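Local coordinates for protein putative amidohydrolase/peptidase (Burkholderia cenocepacia, PDB 4WJB) that probably hydrolyses carbon-nitrogen bonds other than peptide bonds, as a zinc-dependent member of the peptidase M20 family, possibly acting on N-carbamoyl amino acids, at residues Ser260-Leu265 and Ala313-Glu318; Ala246-Ala251 and Asn288-Gly293; Gly278-Arg283 and Gly292-Thr297. All coordinates share one frame; numbering follows the deposited sequence.

Interaction 1: residues Ser260-Leu265 and Ala313-Glu318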
ATOM      1  N   SER A 260       8.672  -2.493 -10.284  1.00 21.44           N
ATOM      2  CA  SER A 260       9.479  -3.484 -10.985  1.00 20.82           C
ATOM      3  C   SER A 260      10.666  -2.831 -11.676  1.00 21.56           C
ATOM      4  O   SER A 260      11.766  -3.399 -11.715  1.00 20.74           O
ATOM      5  CB  SER A 260       8.632  -4.242 -12.012  1.00 22.45           C
ATOM      6  OG  SER A 260       7.591  -4.965 -11.381  1.00 25.33           O
ATOM      7  N   PHE A 261      10.445  -1.635 -12.220  1.00 19.39           N
ATOM      8  CA  PHE A 261      11.513  -0.935 -12.927  1.00 20.33           C
ATOM      9  C   PHE A 261      12.578  -0.432 -11.961  1.00 19.94           C
ATOM     10  O   PHE A 261      13.766  -0.429 -12.289  1.00 21.72           O
ATOM     11  CB  PHE A 261      10.965   0.233 -13.746  1.00 21.05           C
ATOM     12  CG  PHE A 261      12.000   0.889 -14.612  1.00 21.42           C
ATOM     13  CD1 PHE A 261      12.508   0.230 -15.712  1.00 22.35           C
ATOM     14  CD2 PHE A 261      12.477   2.154 -14.316  1.00 21.48           C
ATOM     15  CE1 PHE A 261      13.475   0.823 -16.511  1.00 25.51           C
ATOM     16  CE2 PHE A 261      13.439   2.753 -15.112  1.00 21.19           C
ATOM     17  CZ  PHE A 261      13.942   2.086 -16.206  1.00 23.24           C
ATOM     18  N   VAL A 262      12.149  -0.002 -10.778  1.00 18.25           N
ATOM     19  CA  VAL A 262      13.084   0.458  -9.759  1.00 19.02           C
ATOM     20  C   VAL A 262      14.045  -0.674  -9.410  1.00 19.88           C
ATOM     21  O   VAL A 262      15.251  -0.458  -9.316  1.00 20.72           O
ATOM     22  CB  VAL A 262      12.360   0.960  -8.487  1.00 18.02           C
ATOM     23  CG1 VAL A 262      13.346   1.107  -7.326  1.00 16.41           C
ATOM     24  CG2 VAL A 262      11.671   2.289  -8.763  1.00 17.50           C
ATOM     25  N   GLU A 263      13.513  -1.885  -9.257  1.00 18.78           N
ATOM     26  CA  GLU A 263      14.364  -3.044  -9.018  1.00 20.96           C
ATOM     27  C   GLU A 263      15.333  -3.266 -10.173  1.00 20.59           C
ATOM     28  O   GLU A 263      16.505  -3.571  -9.960  1.00 16.66           O
ATOM     29  CB  GLU A 263      13.538  -4.310  -8.805  1.00 20.75           C
ATOM     30  CG  GLU A 263      14.416  -5.518  -8.497  1.00 23.12           C
ATOM     31  CD  GLU A 263      13.634  -6.805  -8.383  1.00 26.59           C
ATOM     32  OE1 GLU A 263      13.512  -7.326  -7.251  1.00 26.70           O
ATOM     33  OE2 GLU A 263      13.150  -7.298  -9.426  1.00 26.85           O
ATOM     34  N   VAL A 264      14.835  -3.111 -11.395  1.00 20.66           N
ATOM     35  CA  VAL A 264      15.678  -3.232 -12.584  1.00 20.43           C
ATOM     36  C   VAL A 264      16.837  -2.237 -12.538  1.00 19.22           C
ATOM     37  O   VAL A 264      17.985  -2.574 -12.861  1.00 21.82           O
ATOM     38  CB  VAL A 264      14.853  -3.014 -13.872  1.00 21.04           C
ATOM     39  CG1 VAL A 264      15.761  -2.623 -15.043  1.00 22.10           C
ATOM     40  CG2 VAL A 264      14.039  -4.259 -14.199  1.00 20.77           C
ATOM     41  N   LEU A 265      16.541  -1.011 -12.121  1.00 19.75           N
ATOM     42  CA  LEU A 265      17.571   0.019 -12.029  1.00 21.11           C
ATOM     43  C   LEU A 265      18.646  -0.326 -10.991  1.00 21.42           C
ATOM     44  O   LEU A 265      19.833  -0.160 -11.254  1.00 21.53           O
ATOM     45  CB  LEU A 265      16.942   1.376 -11.708  1.00 22.00           C
ATOM     46  CG  LEU A 265      16.150   2.007 -12.859  1.00 26.23           C
ATOM     47  CD1 LEU A 265      15.628   3.375 -12.452  1.00 28.75           C
ATOM     48  CD2 LEU A 265      17.007   2.110 -14.119  1.00 26.28           C
ATOM     49  N   ALA A 313      17.611  10.335 -13.964  1.00 30.59           N
ATOM     50  CA  ALA A 313      17.163  10.493 -15.337  1.00 29.63           C
ATOM     51  C   ALA A 313      16.361   9.278 -15.798  1.00 30.23           C
ATOM     52  O   ALA A 313      15.326   9.421 -16.460  1.00 30.75           O
ATOM     53  CB  ALA A 313      18.354  10.727 -16.256  1.00 29.57           C
ATOM     54  N   ALA A 314      16.830   8.086 -15.441  1.00 26.17           N
ATOM     55  CA  ALA A 314      16.173   6.856 -15.881  1.00 27.47           C
ATOM     56  C   ALA A 314      14.781   6.716 -15.268  1.00 28.27           C
ATOM     57  O   ALA A 314      13.823   6.347 -15.952  1.00 31.24           O
ATOM     58  CB  ALA A 314      17.029   5.646 -15.539  1.00 23.93           C
ATOM     59  N   LEU A 315      14.680   7.018 -13.978  1.00 28.24           N
ATOM     60  CA  LEU A 315      13.410   6.961 -13.265  1.00 27.44           C
ATOM     61  C   LEU A 315      12.397   7.937 -13.860  1.00 29.70           C
ATOM     62  O   LEU A 315      11.248   7.572 -14.109  1.00 29.58           O
ATOM     63  CB  LEU A 315      13.614   7.264 -11.782  1.00 26.94           C
ATOM     64  CG  LEU A 315      12.357   7.379 -10.913  1.00 26.64           C
ATOM     65  CD1 LEU A 315      11.623   6.052 -10.820  1.00 23.90           C
ATOM     66  CD2 LEU A 315      12.717   7.890  -9.523  1.00 26.92           C
ATOM     67  N   ARG A 316      12.835   9.171 -14.085  1.00 30.57           N
ATOM     68  CA  ARG A 316      11.968  10.208 -14.630  1.00 33.94           C
ATOM     69  C   ARG A 316      11.545   9.901 -16.065  1.00 35.42           C
ATOM     70  O   ARG A 316      10.417  10.195 -16.460  1.00 36.99           O
ATOM     71  CB  ARG A 316      12.663  11.571 -14.566  1.00 34.92           C
ATOM     72  CG  ARG A 316      12.855  12.090 -13.148  1.00 35.32           C
ATOM     73  CD  ARG A 316      13.651  13.394 -13.117  1.00 37.30           C
ATOM     74  NE  ARG A 316      13.796  13.903 -11.755  1.00 37.31           N
ATOM     75  CZ  ARG A 316      12.925  14.721 -11.174  1.00 38.43           C
ATOM     76  NH1 ARG A 316      11.852  15.124 -11.837  1.00 39.02           N
ATOM     77  NH2 ARG A 316      13.124  15.138  -9.930  1.00 39.06           N
ATOM     78  N   ALA A 317      12.448   9.307 -16.838  1.00 34.53           N
ATOM     79  CA  ALA A 317      12.148   8.959 -18.222  1.00 34.81           C
ATOM     80  C   ALA A 317      11.110   7.844 -18.292  1.00 33.59           C
ATOM     81  O   ALA A 317      10.161   7.916 -19.072  1.00 35.80           O
ATOM     82  CB  ALA A 317      13.415   8.550 -18.958  1.00 34.53           C
ATOM     83  N   GLU A 318      11.291   6.817 -17.469  1.00 29.84           N
ATOM     84  CA  GLU A 318      10.384   5.679 -17.484  1.00 30.50           C
ATOM     85  C   GLU A 318       9.024   6.058 -16.911  1.00 32.75           C
ATOM     86  O   GLU A 318       7.995   5.576 -17.382  1.00 32.57           O
ATOM     87  CB  GLU A 318      10.974   4.499 -16.715  1.00 30.22           C
ATOM     88  CG  GLU A 318      10.103   3.240 -16.724  1.00 30.23           C
ATOM     89  CD  GLU A 318       9.982   2.598 -18.099  1.00 35.62           C
ATOM     90  OE1 GLU A 318      10.650   3.048 -19.054  1.00 39.36           O
ATOM     91  OE2 GLU A 318       9.212   1.625 -18.230  1.00 38.25           O
TER

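Interaction 2: residues Ala246-Ala251 and Asn288-Gly293. With EDO (1,2-ethanediol), chain H.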
ATOM      1  N   ALA A 246     -10.094  -2.469 -21.176  1.00 31.39           N
ATOM      2  CA  ALA A 246      -9.758  -1.430 -22.146  1.00 35.76           C
ATOM      3  C   ALA A 246     -10.175  -0.021 -21.712  1.00 38.45           C
ATOM      4  O   ALA A 246      -9.682   0.963 -22.259  1.00 40.40           O
ATOM      5  CB  ALA A 246     -10.386  -1.759 -23.494  1.00 39.29           C
ATOM      6  N   PHE A 247     -11.075   0.078 -20.736  1.00 37.55           N
ATOM      7  CA  PHE A 247     -11.552   1.381 -20.267  1.00 36.65           C
ATOM      8  C   PHE A 247     -10.788   1.871 -19.037  1.00 35.68           C
ATOM      9  O   PHE A 247     -10.964   3.009 -18.603  1.00 35.98           O
ATOM     10  CB  PHE A 247     -13.047   1.328 -19.924  1.00 35.01           C
ATOM     11  CG  PHE A 247     -13.944   1.028 -21.095  1.00 37.07           C
ATOM     12  CD1 PHE A 247     -13.452   1.004 -22.391  1.00 39.06           C
ATOM     13  CD2 PHE A 247     -15.296   0.780 -20.893  1.00 35.80           C
ATOM     14  CE1 PHE A 247     -14.289   0.725 -23.462  1.00 39.42           C
ATOM     15  CE2 PHE A 247     -16.135   0.500 -21.958  1.00 39.22           C
ATOM     16  CZ  PHE A 247     -15.632   0.475 -23.246  1.00 40.50           C
ATOM     17  N   ARG A 248      -9.947   1.009 -18.478  1.00 33.93           N
ATOM     18  CA  ARG A 248      -9.376   1.247 -17.155  1.00 36.17           C
ATOM     19  C   ARG A 248      -8.183   2.200 -17.120  1.00 36.20           C
ATOM     20  O   ARG A 248      -7.348   2.219 -18.027  1.00 36.59           O
ATOM     21  CB  ARG A 248      -8.966  -0.086 -16.529  1.00 34.13           C
ATOM     22  CG  ARG A 248     -10.126  -1.045 -16.337  1.00 32.85           C
ATOM     23  CD  ARG A 248      -9.709  -2.247 -15.525  1.00 28.97           C
ATOM     24  NE  ARG A 248     -10.846  -3.101 -15.198  1.00 28.50           N
ATOM     25  CZ  ARG A 248     -10.788  -4.098 -14.321  1.00 27.83           C
ATOM     26  NH1 ARG A 248      -9.652  -4.354 -13.685  1.00 23.07           N
ATOM     27  NH2 ARG A 248     -11.862  -4.829 -14.070  1.00 27.83           N
ATOM     28  N   ARG A 249      -8.131   2.991 -16.054  1.00 35.70           N
ATOM     29  CA  ARG A 249      -6.983   3.821 -15.727  1.00 34.62           C
ATOM     30  C   ARG A 249      -6.505   3.419 -14.338  1.00 33.17           C
ATOM     31  O   ARG A 249      -6.685   4.153 -13.365  1.00 34.59           O
ATOM     32  CB  ARG A 249      -7.335   5.309 -15.776  1.00 37.66           C
ATOM     33  CG  ARG A 249      -7.708   5.818 -17.162  1.00 41.75           C
ATOM     34  CD  ARG A 249      -6.544   5.671 -18.127  1.00 42.82           C
ATOM     35  NE  ARG A 249      -6.824   6.258 -19.435  1.00 46.98           N
ATOM     36  CZ  ARG A 249      -7.331   5.587 -20.465  1.00 48.67           C
ATOM     37  NH1 ARG A 249      -7.622   4.298 -20.346  1.00 47.91           N
ATOM     38  NH2 ARG A 249      -7.548   6.206 -21.615  1.00 52.24           N
ATOM     39  N   ASP A 250      -5.917   2.230 -14.254  1.00 29.25           N
ATOM     40  CA  ASP A 250      -5.536   1.635 -12.979  1.00 29.44           C
ATOM     41  C   ASP A 250      -4.212   2.201 -12.478  1.00 29.36           C
ATOM     42  O   ASP A 250      -3.152   1.909 -13.030  1.00 30.00           O
ATOM     43  CB  ASP A 250      -5.451   0.111 -13.119  1.00 28.88           C
ATOM     44  CG  ASP A 250      -5.390  -0.606 -11.779  1.00 28.03           C
ATOM     45  OD1 ASP A 250      -4.725  -0.097 -10.845  1.00 28.78           O
ATOM     46  OD2 ASP A 250      -5.986  -1.699 -11.670  1.00 25.65           O
ATOM     47  N   ALA A 251      -4.287   3.004 -11.420  1.00 28.00           N
ATOM     48  CA  ALA A 251      -3.107   3.643 -10.840  1.00 27.03           C
ATOM     49  C   ALA A 251      -2.173   2.646 -10.157  1.00 27.00           C
ATOM     50  O   ALA A 251      -0.957   2.860 -10.099  1.00 26.30           O
ATOM     51  CB  ALA A 251      -3.530   4.725  -9.853  1.00 25.08           C
ATOM     52  N   ASN A 288     -12.849  -4.502  -4.653  1.00 26.80           N
ATOM     53  CA  ASN A 288     -13.743  -4.597  -5.806  1.00 28.78           C
ATOM     54  C   ASN A 288     -13.703  -3.379  -6.727  1.00 28.98           C
ATOM     55  O   ASN A 288     -14.559  -3.230  -7.594  1.00 28.39           O
ATOM     56  CB  ASN A 288     -15.182  -4.848  -5.344  1.00 26.67           C
ATOM     57  CG  ASN A 288     -15.752  -3.693  -4.536  1.00 35.55           C
ATOM     58  OD1 ASN A 288     -15.017  -2.938  -3.899  1.00 35.72           O
ATOM     59  ND2 ASN A 288     -17.078  -3.564  -4.546  1.00 37.11           N
ATOM     60  N   THR A 289     -12.721  -2.502  -6.542  1.00 27.77           N
ATOM     61  CA  THR A 289     -12.614  -1.335  -7.413  1.00 32.55           C
ATOM     62  C   THR A 289     -11.231  -1.191  -8.035  1.00 32.57           C
ATOM     63  O   THR A 289     -10.223  -1.563  -7.438  1.00 32.83           O
ATOM     64  CB  THR A 289     -12.950  -0.023  -6.667  1.00 37.08           C
ATOM     65  OG1 THR A 289     -11.817   0.402  -5.904  1.00 41.81           O
ATOM     66  CG2 THR A 289     -14.143  -0.207  -5.747  1.00 38.26           C
ATOM     67  N   VAL A 290     -11.200  -0.653  -9.248  1.00 32.36           N
ATOM     68  CA  VAL A 290      -9.958  -0.280  -9.902  1.00 28.76           C
ATOM     69  C   VAL A 290      -9.390   0.951  -9.210  1.00 28.61           C
ATOM     70  O   VAL A 290     -10.055   1.987  -9.162  1.00 28.45           O
ATOM     71  CB  VAL A 290     -10.178   0.023 -11.396  1.00 29.35           C
ATOM     72  CG1 VAL A 290      -8.875   0.465 -12.045  1.00 28.93           C
ATOM     73  CG2 VAL A 290     -10.782  -1.188 -12.108  1.00 29.96           C
ATOM     74  N   PRO A 291      -8.167   0.841  -8.655  1.00 26.40           N
ATOM     75  CA  PRO A 291      -7.536   1.952  -7.930  1.00 25.96           C
ATOM     76  C   PRO A 291      -7.324   3.179  -8.809  1.00 29.57           C
ATOM     77  O   PRO A 291      -6.701   3.074  -9.865  1.00 31.17           O
ATOM     78  CB  PRO A 291      -6.185   1.368  -7.488  1.00 25.09           C
ATOM     79  CG  PRO A 291      -6.381  -0.108  -7.504  1.00 24.85           C
ATOM     80  CD  PRO A 291      -7.329  -0.371  -8.640  1.00 25.56           C
ATOM     81  N   GLY A 292      -7.830   4.327  -8.372  1.00 31.90           N
ATOM     82  CA  GLY A 292      -7.709   5.550  -9.145  1.00 32.65           C
ATOM     83  C   GLY A 292      -6.579   6.438  -8.659  1.00 31.09           C
ATOM     84  O   GLY A 292      -6.277   7.466  -9.264  1.00 30.27           O
ATOM     85  N   GLY A 293      -5.955   6.041  -7.558  1.00 31.09           N
ATOM     86  CA  GLY A 293      -4.834   6.788  -7.022  1.00 31.16           C
ATOM     87  C   GLY A 293      -3.797   5.895  -6.376  1.00 30.21           C
ATOM     88  O   GLY A 293      -4.123   4.886  -5.745  1.00 30.90           O
TER
HETATM   89  C1  EDO H 504     -20.223  -6.252  -6.183  1.00 38.74           C
HETATM   90  O1  EDO H 504     -18.908  -5.684  -6.220  1.00 36.71           O
HETATM   91  C2  EDO H 504     -20.861  -6.128  -7.561  1.00 40.42           C
HETATM   92  O2  EDO H 504     -21.957  -7.043  -7.685  1.00 41.05           O

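Interaction 3: residues Gly278-Arg283 and Gly292-Thr297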
ATOM      1  N   GLY A 278       9.828   1.547  -0.732  1.00 18.16           N
ATOM      2  CA  GLY A 278       9.579   1.029   0.602  1.00 18.43           C
ATOM      3  C   GLY A 278       8.182   1.314   1.116  1.00 21.08           C
ATOM      4  O   GLY A 278       7.722   0.688   2.075  1.00 19.53           O
ATOM      5  N   MET A 279       7.506   2.261   0.474  1.00 21.45           N
ATOM      6  CA  MET A 279       6.190   2.699   0.926  1.00 24.34           C
ATOM      7  C   MET A 279       5.219   2.849  -0.239  1.00 23.48           C
ATOM      8  O   MET A 279       5.560   3.425  -1.268  1.00 23.85           O
ATOM      9  CB  MET A 279       6.306   4.020   1.696  1.00 27.14           C
ATOM     10  CG  MET A 279       4.980   4.592   2.190  1.00 28.57           C
ATOM     11  SD  MET A 279       5.217   6.123   3.133  1.00 38.21           S
ATOM     12  CE  MET A 279       3.546   6.422   3.712  1.00 37.86           C
ATOM     13  N   ILE A 280       4.013   2.317  -0.075  1.00 23.63           N
ATOM     14  CA  ILE A 280       2.981   2.477  -1.092  1.00 24.17           C
ATOM     15  C   ILE A 280       1.622   2.707  -0.436  1.00 25.87           C
ATOM     16  O   ILE A 280       1.310   2.129   0.609  1.00 24.42           O
ATOM     17  CB  ILE A 280       2.916   1.253  -2.053  1.00 19.24           C
ATOM     18  CG1 ILE A 280       1.874   1.478  -3.158  1.00 19.50           C
ATOM     19  CG2 ILE A 280       2.624  -0.026  -1.292  1.00 19.43           C
ATOM     20  CD1 ILE A 280       1.866   0.398  -4.214  1.00 19.56           C
ATOM     21  N   GLU A 281       0.836   3.588  -1.044  1.00 26.51           N
ATOM     22  CA  GLU A 281      -0.513   3.873  -0.579  1.00 29.20           C
ATOM     23  C   GLU A 281      -1.457   3.935  -1.770  1.00 29.30           C
ATOM     24  O   GLU A 281      -1.400   4.863  -2.578  1.00 30.76           O
ATOM     25  CB  GLU A 281      -0.562   5.190   0.205  1.00 35.43           C
ATOM     26  CG  GLU A 281       0.337   5.233   1.434  1.00 36.61           C
ATOM     27  CD  GLU A 281      -0.237   4.480   2.622  1.00 40.62           C
ATOM     28  OE1 GLU A 281       0.355   4.564   3.720  1.00 44.68           O
ATOM     29  OE2 GLU A 281      -1.280   3.813   2.471  1.00 41.60           O
ATOM     30  N   ALA A 282      -2.318   2.934  -1.883  1.00 29.55           N
ATOM     31  CA  ALA A 282      -3.309   2.911  -2.943  1.00 30.53           C
ATOM     32  C   ALA A 282      -4.604   3.527  -2.444  1.00 31.93           C
ATOM     33  O   ALA A 282      -4.909   3.473  -1.253  1.00 31.97           O
ATOM     34  CB  ALA A 282      -3.540   1.492  -3.428  1.00 28.72           C
ATOM     35  N   ARG A 283      -5.360   4.130  -3.352  1.00 32.91           N
ATOM     36  CA  ARG A 283      -6.679   4.628  -2.998  1.00 35.83           C
ATOM     37  C   ARG A 283      -7.669   4.388  -4.143  1.00 36.05           C
ATOM     38  O   ARG A 283      -7.312   4.503  -5.319  1.00 36.32           O
ATOM     39  CB  ARG A 283      -6.621   6.110  -2.614  1.00 39.15           C
ATOM     40  CG  ARG A 283      -6.080   7.038  -3.680  1.00 43.99           C
ATOM     41  CD  ARG A 283      -6.706   8.418  -3.535  1.00 47.82           C
ATOM     42  NE  ARG A 283      -8.162   8.318  -3.536  1.00 49.84           N
ATOM     43  CZ  ARG A 283      -8.908   8.300  -4.636  1.00 49.71           C
ATOM     44  NH1 ARG A 283     -10.227   8.194  -4.543  1.00 50.25           N
ATOM     45  NH2 ARG A 283      -8.335   8.389  -5.828  1.00 49.07           N
ATOM     46  N   GLY A 292      -7.830   4.327  -8.372  1.00 31.90           N
ATOM     47  CA  GLY A 292      -7.709   5.550  -9.145  1.00 32.65           C
ATOM     48  C   GLY A 292      -6.579   6.438  -8.659  1.00 31.09           C
ATOM     49  O   GLY A 292      -6.277   7.466  -9.264  1.00 30.27           O
ATOM     50  N   GLY A 293      -5.955   6.041  -7.558  1.00 31.09           N
ATOM     51  CA  GLY A 293      -4.834   6.788  -7.022  1.00 31.16           C
ATOM     52  C   GLY A 293      -3.797   5.895  -6.376  1.00 30.21           C
ATOM     53  O   GLY A 293      -4.123   4.886  -5.745  1.00 30.90           O
ATOM     54  N   CYS A 294      -2.532   6.258  -6.529  1.00 27.51           N
ATOM     55  CA  CYS A 294      -1.486   5.484  -5.888  1.00 24.25           C
ATOM     56  C   CYS A 294      -0.248   6.324  -5.600  1.00 26.42           C
ATOM     57  O   CYS A 294       0.348   6.906  -6.503  1.00 27.87           O
ATOM     58  CB  CYS A 294      -1.112   4.278  -6.742  1.00 21.80           C
ATOM     59  SG  CYS A 294      -0.090   3.082  -5.842  1.00 30.43           S
ATOM     60  N   PHE A 295       0.120   6.377  -4.327  1.00 27.38           N
ATOM     61  CA  PHE A 295       1.323   7.067  -3.882  1.00 28.05           C
ATOM     62  C   PHE A 295       2.387   6.036  -3.529  1.00 25.38           C
ATOM     63  O   PHE A 295       2.080   5.001  -2.935  1.00 24.17           O
ATOM     64  CB  PHE A 295       1.003   7.968  -2.681  1.00 29.44           C
ATOM     65  CG  PHE A 295       2.214   8.412  -1.896  1.00 30.54           C
ATOM     66  CD1 PHE A 295       2.902   9.562  -2.248  1.00 32.59           C
ATOM     67  CD2 PHE A 295       2.645   7.693  -0.788  1.00 30.35           C
ATOM     68  CE1 PHE A 295       4.010   9.979  -1.522  1.00 32.54           C
ATOM     69  CE2 PHE A 295       3.753   8.102  -0.061  1.00 31.94           C
ATOM     70  CZ  PHE A 295       4.434   9.247  -0.426  1.00 31.97           C
ATOM     71  N   PHE A 296       3.632   6.303  -3.910  1.00 26.60           N
ATOM     72  CA  PHE A 296       4.745   5.463  -3.479  1.00 22.29           C
ATOM     73  C   PHE A 296       6.060   6.230  -3.464  1.00 23.78           C
ATOM     74  O   PHE A 296       6.208   7.254  -4.135  1.00 25.53           O
ATOM     75  CB  PHE A 296       4.871   4.210  -4.362  1.00 20.37           C
ATOM     76  CG  PHE A 296       5.220   4.498  -5.798  1.00 22.07           C
ATOM     77  CD1 PHE A 296       4.221   4.731  -6.737  1.00 21.64           C
ATOM     78  CD2 PHE A 296       6.545   4.514  -6.215  1.00 21.27           C
ATOM     79  CE1 PHE A 296       4.540   4.985  -8.061  1.00 22.07           C
ATOM     80  CE2 PHE A 296       6.870   4.772  -7.537  1.00 21.32           C
ATOM     81  CZ  PHE A 296       5.866   5.008  -8.460  1.00 23.34           C
ATOM     82  N   THR A 297       7.007   5.732  -2.680  1.00 22.73           N
ATOM     83  CA  THR A 297       8.303   6.383  -2.538  1.00 23.29           C
ATOM     84  C   THR A 297       9.377   5.662  -3.334  1.00 24.21           C
ATOM     85  O   THR A 297       9.268   4.468  -3.608  1.00 24.02           O
ATOM     86  CB  THR A 297       8.748   6.440  -1.071  1.00 21.91           C
ATOM     87  OG1 THR A 297       8.853   5.107  -0.558  1.00 19.87           O
ATOM     88  CG2 THR A 297       7.742   7.231  -0.232  1.00 23.12           C
TER
HETATM   89  O   HOH W   1      11.350   4.156  -0.979  1.00 20.83           O

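Interaction 1: residues Ser260-Leu265 and Ala313-Glu318
A314 O accepts E318 N of its own helix at 3.0 Å, and F261 CE2 of the facing helix lies obliquely 3.7 Å from A314 O, a contact and not a bond. The same aromatic ring then lies under the side chain of E318. Both side chains leave their helices with CG trans to the backbone nitrogen (chi1 -174° for F261, -178° for E318), reaching toward the other helix, and a bend at chi2 of E318 folds its chain along the ring. The result is a CH-pi contact: E318 CG stands over the centre of one face of F261, 3.6 Å from the centroid, with E318 CB 3.4 Å from F261 CE2. The carboxylate continues the stack, its plane only 24° from that of the ring, and OE2 forms a salt bridge with R321. Further along, L265 CD2 rests on A314 CB at 3.8 Å, and V262 CG2 approaches L315 CD1 at 4.3 Å. L315 and V262 also pack on V298 of strand 289-302, which places the pair of helices against the sheet. The two helices run nearly antiparallel, with segment axes 10.8 Å apart. This contact illustrates how an acidic residue can contribute to a helix interface through its methylenes: the apolar part covers an aromatic face, while the charge is met by an arginine one turn onward.

Interaction 2: residues Ala246-Ala251 and Asn288-Gly293
A chi1 of 178° splits the two methyls of V290 between separate partners, CG1 pointing trans to the backbone nitrogen and CG2 lying beside it. V290 CG1 meets D250 CB at 3.6 Å. V290 CG2 instead sits over one face of the R248 guanidinium, displaced toward its rim and 3.6 Å from R248 NE. The arginine reaches this position on a chain extended from CG to NE, and its nitrogens are held from elsewhere: NE donates to T243 O, and NH1 to T276 OG1 of the second subunit. Next to the valine, the D250 carboxylate lies against the proline ring, with OD1 3.4 Å from P291 CD. That oxygen also accepts V253 N and, weakly, L252 N. The backbones are joined by A251 N, which donates to P291 O over 2.9 Å at 162°, and A251 CB packs on G293 N at 3.6 Å. At the far end N288 ND2 donates almost straight to a 1,2-ethanediol, probably from the crystallisation liquor. Here one aspartate does two jobs: its CB and carboxylate pack on V290 and P291, and OD1 takes up N-H groups of the helix. It is an N-cap at the start of helix 251-268, set beside the beginning of strand 289-302 in the M20 dimerisation region.

Interaction 3: residues Gly278-Arg283 and Gly292-Thr297
Backbone hydrogen bonds join the two antiparallel strands at alternate pairs, E281-F295 and R283-G293, while I280-F296 and A282-C294 are non-hydrogen-bonded pairs. E281 N meets F295 O at 2.7 Å and F295 N meets E281 O at 2.8 Å; R283 N likewise donates to G293 O. Farther out, T297 N donates to M279 O, and T297 OG1 weakly accepts M279 N while donating to a water that also takes G278 N. At the other end R283 O receives two donors, G293 N at 3.0 Å and, weakly, G292 N. I280 N donates to N285 OD1 of the second subunit. Sulfur and carbon contacts divide between the faces. On one, M279 and E281 both lie along the CD2-CE2 edge of the F295 ring: M279 SD is 4.0 Å from F295 CE2, a Met-aromatic contact near the ring plane, and E281 CG is equally far from F295 CD2. On the other, I280 CG1 touches C294 SG at 3.7 Å, the pair covered by L252 of helix 251-268. Charge enters through R283, whose chi1 of 59° brings CG to 3.6 Å from G293 CA; its NH1 forms a salt bridge with D237. The segments belong to a beta hairpin, with a classic beta bulge where G292 and G293 both face R283, in the M20 dimerisation region.

In the fold
All three contacts lie in the M20 dimerisation region, on the same side of the chain's centre and away from the zinc site. Interactions 2 and 3 are close neighbours, their centres about 13 Å apart; they share G292 and G293 on strand 289-302. Interaction 1 lies about 17 Å from interaction 3 and 22 Å from interaction 2, centre to centre, where helices 251-268 and 305-326 meet. Along the chain, interaction 3 is nested within the loop closed by interaction 1, while the segments of interactions 1 and 2 alternate. Helix 251-268 begins at interaction 2 and runs on to interaction 1, and the second subunit touches all three, consistent with a layered helix-on-sheet dimerisation domain.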